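Local coordinates for trilobed Protease (Pyrococcus furiosus, PDB 2GOP), which is probably a peptide-cleaving enzyme, of which this beta-propeller domain, with its open Velcro topology, is likely to govern access to the proteolytic chamber, at residues A[44-49]-A[55-60]; A[279-282]-A[287-290]. One frame throughout, in Å; residues are numbered along the deposited sequence.

Interaction 1: A[44-49]-A[55-60]; sequences TIVIEN and RRFIEN
Arg55 lies antiparallel to Glu48 as a non-hydrogen-bonded pair. Its chain is extended from CG to NE, which brings Arg55 NE to 3.9 Å from Glu48 OE1, a long salt bridge. The carboxylate oxygen meets the edge of the guanidinium in its plane, yet the two planes stand 77° apart, so the pairing is electrostatic rather than a two-pronged fit. Arg55 also touches Tyr29 of strand 26-35, reaching past the neighbouring strand. Arg56 and Ile47 form a hydrogen-bonded pair: Ile47 N gives a nearly straight bond to Arg56 O (2.8 Å, 174° at the hydrogen), and Arg56 N returns one to Ile47 O (2.7 Å). A bend at chi3 folds the guanidinium back across Ile47, with Arg56 NH1 3.7 Å from Ile47 CG2. Phe57 crosses to the face of Arg55, where its ring runs alongside Val46. Phe57 CE1 lies 3.7 Å from Val46 CG2, and the methyl of Thr44 approaches the ring edge. Ile58 repeats the reciprocal backbone bonding with Ile45, Ile45 N to Ile58 O and Ile58 N to Ile45 O, each 2.9 Å. On this opposite face its CD1 reaches Ile47 CD1 at 4.1 Å, while Phe75 and Ile73 of the neighbouring sheet pack against it. Past Glu59, a water joins Thr44 OG1 to Asn60 N, and Arg77 bonds the backbone oxygens of Glu59 and Asn60. With an angle of 161° between strand directions, this is the antiparallel beta hairpin that forms the outer edge of a four-stranded beta-propeller blade.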
ATOM      1  N   THR A  44       4.700   1.213  26.329  1.00 43.49           N
ATOM      2  CA  THR A  44       5.881   0.967  27.138  1.00 43.42           C
ATOM      3  C   THR A  44       6.767  -0.017  26.401  1.00 43.19           C
ATOM      4  O   THR A  44       6.273  -1.031  25.900  1.00 42.41           O
ATOM      5  CB  THR A  44       5.520   0.325  28.505  1.00 43.51           C
ATOM      6  OG1 THR A  44       4.580   1.153  29.198  1.00 44.93           O
ATOM      7  CG2 THR A  44       6.775   0.128  29.365  1.00 41.78           C
ATOM      8  N   ILE A  45       8.064   0.284  26.320  1.00 41.62           N
ATOM      9  CA  ILE A  45       9.034  -0.697  25.842  1.00 42.27           C
ATOM     10  C   ILE A  45       9.416  -1.608  27.008  1.00 41.72           C
ATOM     11  O   ILE A  45       9.737  -1.130  28.097  1.00 41.03           O
ATOM     12  CB  ILE A  45      10.301  -0.033  25.265  1.00 41.83           C
ATOM     13  CG1 ILE A  45       9.999   0.602  23.908  1.00 40.11           C
ATOM     14  CG2 ILE A  45      11.447  -1.047  25.157  1.00 40.16           C
ATOM     15  CD1 ILE A  45      11.130   1.444  23.352  1.00 42.64           C
ATOM     16  N   VAL A  46       9.345  -2.917  26.784  1.00 43.48           N
ATOM     17  CA  VAL A  46       9.847  -3.895  27.742  1.00 42.90           C
ATOM     18  C   VAL A  46      11.111  -4.530  27.168  1.00 43.57           C
ATOM     19  O   VAL A  46      11.154  -4.891  25.985  1.00 41.21           O
ATOM     20  CB  VAL A  46       8.805  -4.983  28.034  1.00 42.43           C
ATOM     21  CG1 VAL A  46       9.357  -6.001  29.031  1.00 40.45           C
ATOM     22  CG2 VAL A  46       7.504  -4.355  28.541  1.00 40.84           C
ATOM     23  N   ILE A  47      12.141  -4.620  27.999  1.00 41.75           N
ATOM     24  CA  ILE A  47      13.388  -5.293  27.650  1.00 44.04           C
ATOM     25  C   ILE A  47      13.572  -6.485  28.590  1.00 45.16           C
ATOM     26  O   ILE A  47      13.724  -6.299  29.808  1.00 44.28           O
ATOM     27  CB  ILE A  47      14.602  -4.340  27.808  1.00 44.29           C
ATOM     28  CG1 ILE A  47      14.372  -3.048  27.013  1.00 43.97           C
ATOM     29  CG2 ILE A  47      15.897  -5.027  27.367  1.00 43.42           C
ATOM     30  CD1 ILE A  47      15.240  -1.889  27.455  1.00 45.13           C
ATOM     31  N   GLU A  48      13.545  -7.700  28.033  1.00 45.71           N
ATOM     32  CA  GLU A  48      13.685  -8.914  28.832  1.00 46.98           C
ATOM     33  C   GLU A  48      14.985  -9.656  28.532  1.00 47.08           C
ATOM     34  O   GLU A  48      15.365  -9.826  27.382  1.00 46.80           O
ATOM     35  CB  GLU A  48      12.496  -9.858  28.619  1.00 46.90           C
ATOM     36  CG  GLU A  48      12.644 -11.182  29.386  1.00 48.61           C
ATOM     37  CD  GLU A  48      11.391 -12.035  29.391  1.00 49.46           C
ATOM     38  OE1 GLU A  48      10.375 -11.629  28.787  1.00 53.52           O
ATOM     39  OE2 GLU A  48      11.430 -13.120  30.004  1.00 46.74           O
ATOM     40  N   ASN A  49      15.649 -10.106  29.588  1.00 48.78           N
ATOM     41  CA  ASN A  49      16.846 -10.920  29.472  1.00 49.56           C
ATOM     42  C   ASN A  49      16.410 -12.377  29.436  1.00 50.62           C
ATOM     43  O   ASN A  49      15.745 -12.847  30.356  1.00 52.26           O
ATOM     44  CB  ASN A  49      17.763 -10.648  30.669  1.00 48.61           C
ATOM     45  CG  ASN A  49      19.117 -11.347  30.565  1.00 48.83           C
ATOM     46  OD1 ASN A  49      19.223 -12.484  30.113  1.00 47.92           O
ATOM     47  ND2 ASN A  49      20.160 -10.662  31.011  1.00 50.49           N
ATOM     48  N   ARG A  55      13.308  -8.168  33.651  1.00 50.80           N
ATOM     49  CA  ARG A  55      12.710  -7.162  32.774  1.00 52.59           C
ATOM     50  C   ARG A  55      13.167  -5.750  33.094  1.00 51.37           C
ATOM     51  O   ARG A  55      13.508  -5.435  34.230  1.00 51.77           O
ATOM     52  CB  ARG A  55      11.187  -7.208  32.867  1.00 53.23           C
ATOM     53  CG  ARG A  55      10.600  -8.449  32.278  1.00 55.23           C
ATOM     54  CD  ARG A  55       9.098  -8.457  32.380  1.00 56.42           C
ATOM     55  NE  ARG A  55       8.542  -9.562  31.603  1.00 59.69           N
ATOM     56  CZ  ARG A  55       7.280  -9.981  31.676  1.00 62.22           C
ATOM     57  NH1 ARG A  55       6.417  -9.399  32.508  1.00 62.41           N
ATOM     58  NH2 ARG A  55       6.881 -11.000  30.913  1.00 60.53           N
ATOM     59  N   ARG A  56      13.168  -4.909  32.066  1.00 50.91           N
ATOM     60  CA  ARG A  56      13.407  -3.481  32.215  1.00 50.18           C
ATOM     61  C   ARG A  56      12.354  -2.765  31.383  1.00 46.82           C
ATOM     62  O   ARG A  56      11.835  -3.328  30.432  1.00 43.26           O
ATOM     63  CB  ARG A  56      14.834  -3.120  31.780  1.00 49.55           C
ATOM     64  CG  ARG A  56      15.894  -3.611  32.776  1.00 53.75           C
ATOM     65  CD  ARG A  56      17.297  -3.058  32.491  1.00 56.41           C
ATOM     66  NE  ARG A  56      18.226  -3.753  31.572  1.00 60.19           N
ATOM     67  CZ  ARG A  56      18.053  -4.884  30.875  1.00 63.12           C
ATOM     68  NH1 ARG A  56      16.940  -5.620  30.902  1.00 66.00           N
ATOM     69  NH2 ARG A  56      19.059  -5.299  30.110  1.00 63.31           N
ATOM     70  N   PHE A  57      12.028  -1.535  31.757  1.00 45.91           N
ATOM     71  CA  PHE A  57      10.932  -0.807  31.127  1.00 46.43           C
ATOM     72  C   PHE A  57      11.372   0.596  30.708  1.00 46.23           C
ATOM     73  O   PHE A  57      12.136   1.249  31.418  1.00 48.19           O
ATOM     74  CB  PHE A  57       9.737  -0.721  32.088  1.00 46.32           C
ATOM     75  CG  PHE A  57       9.227  -2.064  32.547  1.00 45.94           C
ATOM     76  CD1 PHE A  57       8.295  -2.763  31.795  1.00 46.14           C
ATOM     77  CD2 PHE A  57       9.679  -2.629  33.733  1.00 48.53           C
ATOM     78  CE1 PHE A  57       7.827  -4.008  32.204  1.00 44.88           C
ATOM     79  CE2 PHE A  57       9.208  -3.870  34.152  1.00 46.61           C
ATOM     80  CZ  PHE A  57       8.279  -4.555  33.379  1.00 45.24           C
ATOM     81  N   ILE A  58      10.910   1.035  29.540  1.00 44.21           N
ATOM     82  CA  ILE A  58      11.010   2.434  29.140  1.00 43.46           C
ATOM     83  C   ILE A  58       9.603   2.947  28.849  1.00 41.57           C
ATOM     84  O   ILE A  58       8.953   2.502  27.899  1.00 39.76           O
ATOM     85  CB  ILE A  58      11.902   2.625  27.900  1.00 42.75           C
ATOM     86  CG1 ILE A  58      13.311   2.066  28.140  1.00 44.92           C
ATOM     87  CG2 ILE A  58      11.970   4.093  27.536  1.00 43.01           C
ATOM     88  CD1 ILE A  58      14.209   2.085  26.882  1.00 43.09           C
ATOM     89  N   GLU A  59       9.130   3.873  29.677  1.00 43.75           N
ATOM     90  CA  GLU A  59       7.765   4.396  29.561  1.00 46.11           C
ATOM     91  C   GLU A  59       7.599   5.305  28.347  1.00 44.55           C
ATOM     92  O   GLU A  59       8.558   5.939  27.898  1.00 42.72           O
ATOM     93  CB  GLU A  59       7.373   5.183  30.816  1.00 48.92           C
ATOM     94  CG  GLU A  59       6.938   4.337  32.004  1.00 53.48           C
ATOM     95  CD  GLU A  59       6.643   5.181  33.243  1.00 54.82           C
ATOM     96  OE1 GLU A  59       5.993   6.246  33.108  1.00 62.17           O
ATOM     97  OE2 GLU A  59       7.056   4.778  34.353  1.00 58.97           O
ATOM     98  N   ASN A  60       6.372   5.368  27.831  1.00 42.50           N
ATOM     99  CA  ASN A  60       6.008   6.353  26.823  1.00 42.92           C
ATOM    100  C   ASN A  60       6.912   6.268  25.590  1.00 42.20           C
ATOM    101  O   ASN A  60       7.463   7.268  25.139  1.00 44.79           O
ATOM    102  CB  ASN A  60       6.040   7.760  27.448  1.00 43.80           C
ATOM    103  CG  ASN A  60       5.530   8.841  26.508  1.00 46.84           C
ATOM    104  OD1 ASN A  60       4.819   8.563  25.536  1.00 53.83           O
ATOM    105  ND2 ASN A  60       5.895  10.089  26.797  1.00 52.47           N
TER
HETATM  106  O   HOH W   1       4.560   4.180  29.632  1.00 60.53           O

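Interaction 2: A[279-282]-A[287-290]; sequences LFEE and LYIW
Tyr288 directs its hydroxyl at the carboxylate of Glu281, giving a hydrogen bond of 2.6 Å from Tyr288 OH to Glu281 OE1. The oxygen lies in the ring plane at its edge and is approached on its syn side, 15° out of the carboxylate plane; ring and carboxylate are turned 75° from each other. Glu281 reaches the hydroxyl with CD anti to CA (chi2 177°), its side chain coming from the opposite direction to that of Tyr288. Asn286 ND2 also bonds Glu281 OE1, so two donors hold this one oxygen, while Lys299 adds a weak bond to the hydroxyl. Tight packing continues at Leu279, whose side chain crosses that of Tyr288 at about a right angle, with Leu279 CB 3.9 Å from Tyr288 CE1. A phenylalanine here would keep the ring against Leu279 but would probably leave Glu281 OE1 without one of its two donors and its carboxylate freer to turn. By contrast, the turn side is loose: beyond the partly exposed Glu281 the segments no longer meet, and Glu282 packs on Asp262 of the second subunit. Tyr288 pairs through its backbone with Phe277, and Leu279 with Asn286, placing this side-chain bridge within the beta hairpin of the two middle strands of a propeller blade.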
ATOM      1  N   LEU A 279       4.849 -15.990   5.276  1.00 39.80           N
ATOM      2  CA  LEU A 279       3.983 -16.250   4.126  1.00 39.93           C
ATOM      3  C   LEU A 279       2.531 -16.214   4.574  1.00 38.88           C
ATOM      4  O   LEU A 279       2.218 -16.666   5.676  1.00 39.92           O
ATOM      5  CB  LEU A 279       4.278 -17.628   3.532  1.00 41.49           C
ATOM      6  CG  LEU A 279       4.844 -17.748   2.119  1.00 43.52           C
ATOM      7  CD1 LEU A 279       5.895 -16.712   1.781  1.00 43.26           C
ATOM      8  CD2 LEU A 279       5.385 -19.167   1.959  1.00 40.85           C
ATOM      9  N   PHE A 280       1.667 -15.663   3.721  1.00 38.79           N
ATOM     10  CA  PHE A 280       0.217 -15.694   3.906  1.00 41.38           C
ATOM     11  C   PHE A 280      -0.328 -16.929   3.172  1.00 41.84           C
ATOM     12  O   PHE A 280      -0.265 -16.998   1.942  1.00 39.55           O
ATOM     13  CB  PHE A 280      -0.436 -14.435   3.339  1.00 42.26           C
ATOM     14  CG  PHE A 280      -0.217 -13.198   4.174  1.00 44.25           C
ATOM     15  CD1 PHE A 280       1.050 -12.650   4.313  1.00 44.58           C
ATOM     16  CD2 PHE A 280      -1.282 -12.572   4.796  1.00 44.32           C
ATOM     17  CE1 PHE A 280       1.250 -11.509   5.070  1.00 47.37           C
ATOM     18  CE2 PHE A 280      -1.093 -11.430   5.556  1.00 45.57           C
ATOM     19  CZ  PHE A 280       0.177 -10.895   5.693  1.00 48.86           C
ATOM     20  N   GLU A 281      -0.857 -17.885   3.941  1.00 42.70           N
ATOM     21  CA  GLU A 281      -1.282 -19.187   3.436  1.00 43.88           C
ATOM     22  C   GLU A 281      -2.610 -19.588   4.060  1.00 44.59           C
ATOM     23  O   GLU A 281      -2.655 -19.897   5.252  1.00 47.18           O
ATOM     24  CB  GLU A 281      -0.278 -20.265   3.845  1.00 44.06           C
ATOM     25  CG  GLU A 281       1.088 -20.144   3.259  1.00 45.10           C
ATOM     26  CD  GLU A 281       2.021 -21.214   3.793  1.00 47.95           C
ATOM     27  OE1 GLU A 281       2.286 -21.233   5.018  1.00 46.31           O
ATOM     28  OE2 GLU A 281       2.498 -22.029   2.985  1.00 52.40           O
ATOM     29  N   GLU A 282      -3.683 -19.574   3.277  1.00 44.94           N
ATOM     30  CA  GLU A 282      -4.949 -20.198   3.682  1.00 46.49           C
ATOM     31  C   GLU A 282      -5.486 -19.719   5.038  1.00 46.69           C
ATOM     32  O   GLU A 282      -5.926 -20.523   5.870  1.00 46.42           O
ATOM     33  CB  GLU A 282      -4.780 -21.718   3.702  1.00 48.73           C
ATOM     34  CG  GLU A 282      -4.423 -22.319   2.345  1.00 56.14           C
ATOM     35  CD  GLU A 282      -5.652 -22.661   1.523  1.00 64.82           C
ATOM     36  OE1 GLU A 282      -6.425 -21.735   1.182  1.00 67.97           O
ATOM     37  OE2 GLU A 282      -5.845 -23.863   1.217  1.00 69.63           O
ATOM     38  N   LEU A 287       5.786 -18.433   9.668  1.00 39.55           N
ATOM     39  CA  LEU A 287       7.187 -18.007   9.622  1.00 36.36           C
ATOM     40  C   LEU A 287       8.046 -19.153   9.117  1.00 36.87           C
ATOM     41  O   LEU A 287       7.953 -20.282   9.639  1.00 36.78           O
ATOM     42  CB  LEU A 287       7.669 -17.630  11.028  1.00 37.76           C
ATOM     43  CG  LEU A 287       8.661 -16.493  11.322  1.00 43.82           C
ATOM     44  CD1 LEU A 287       9.433 -16.836  12.607  1.00 42.95           C
ATOM     45  CD2 LEU A 287       9.620 -16.120  10.197  1.00 40.94           C
ATOM     46  N   TYR A 288       8.904 -18.852   8.141  1.00 35.49           N
ATOM     47  CA  TYR A 288       9.802 -19.833   7.536  1.00 37.47           C
ATOM     48  C   TYR A 288      11.240 -19.357   7.531  1.00 36.09           C
ATOM     49  O   TYR A 288      11.522 -18.182   7.746  1.00 33.77           O
ATOM     50  CB  TYR A 288       9.410 -20.078   6.071  1.00 38.04           C
ATOM     51  CG  TYR A 288       8.089 -20.765   5.894  1.00 37.03           C
ATOM     52  CD1 TYR A 288       6.909 -20.027   5.769  1.00 36.09           C
ATOM     53  CD2 TYR A 288       8.009 -22.154   5.869  1.00 38.76           C
ATOM     54  CE1 TYR A 288       5.685 -20.667   5.618  1.00 34.30           C
ATOM     55  CE2 TYR A 288       6.779 -22.803   5.725  1.00 37.88           C
ATOM     56  CZ  TYR A 288       5.633 -22.056   5.590  1.00 36.59           C
ATOM     57  OH  TYR A 288       4.421 -22.703   5.456  1.00 38.19           O
ATOM     58  N   ILE A 289      12.148 -20.290   7.254  1.00 38.62           N
ATOM     59  CA  ILE A 289      13.534 -19.952   6.993  1.00 38.00           C
ATOM     60  C   ILE A 289      13.915 -20.563   5.662  1.00 39.46           C
ATOM     61  O   ILE A 289      13.516 -21.699   5.333  1.00 36.03           O
ATOM     62  CB  ILE A 289      14.484 -20.436   8.126  1.00 38.57           C
ATOM     63  CG1 ILE A 289      15.903 -19.887   7.920  1.00 37.12           C
ATOM     64  CG2 ILE A 289      14.493 -21.966   8.225  1.00 38.99           C
ATOM     65  CD1 ILE A 289      16.915 -20.437   8.895  1.00 36.26           C
ATOM     66  N   TRP A 290      14.677 -19.796   4.887  1.00 39.17           N
ATOM     67  CA  TRP A 290      15.250 -20.278   3.644  1.00 40.09           C
ATOM     68  C   TRP A 290      16.765 -20.322   3.767  1.00 40.36           C
ATOM     69  O   TRP A 290      17.399 -19.363   4.236  1.00 40.49           O
ATOM     70  CB  TRP A 290      14.842 -19.381   2.478  1.00 41.03           C
ATOM     71  CG  TRP A 290      15.418 -19.818   1.179  1.00 40.25           C
ATOM     72  CD1 TRP A 290      14.857 -20.674   0.290  1.00 42.87           C
ATOM     73  CD2 TRP A 290      16.677 -19.423   0.622  1.00 39.94           C
ATOM     74  NE1 TRP A 290      15.677 -20.836  -0.789  1.00 46.00           N
ATOM     75  CE2 TRP A 290      16.802 -20.077  -0.616  1.00 39.70           C
ATOM     76  CE3 TRP A 290      17.702 -18.566   1.042  1.00 40.93           C
ATOM     77  CZ2 TRP A 290      17.919 -19.930  -1.427  1.00 43.90           C
ATOM     78  CZ3 TRP A 290      18.813 -18.412   0.229  1.00 43.71           C
ATOM     79  CH2 TRP A 290      18.912 -19.095  -0.995  1.00 40.85           C
TER

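Overall arrangement
Both contacts sit on antiparallel hairpins, but in different blades of the propeller, with centres 29 Å apart and nearest atoms about 17 Å apart. Interaction 1 pairs the third and outermost fourth strands of its blade; interaction 2 joins the second and third strands of another. The first is a direct backbone pairing, burying 591 Å² and itself partly buried, with Ile45 to Glu48 buried and Phe57 and Glu59 exposed. The second, at 147 Å², is a small buried meeting of side chains, with a hydrogen bond beside an apolar contact. Their surroundings differ too: the second subunit packs near 279-282, whereas no other chain of the assembly touches interaction 1.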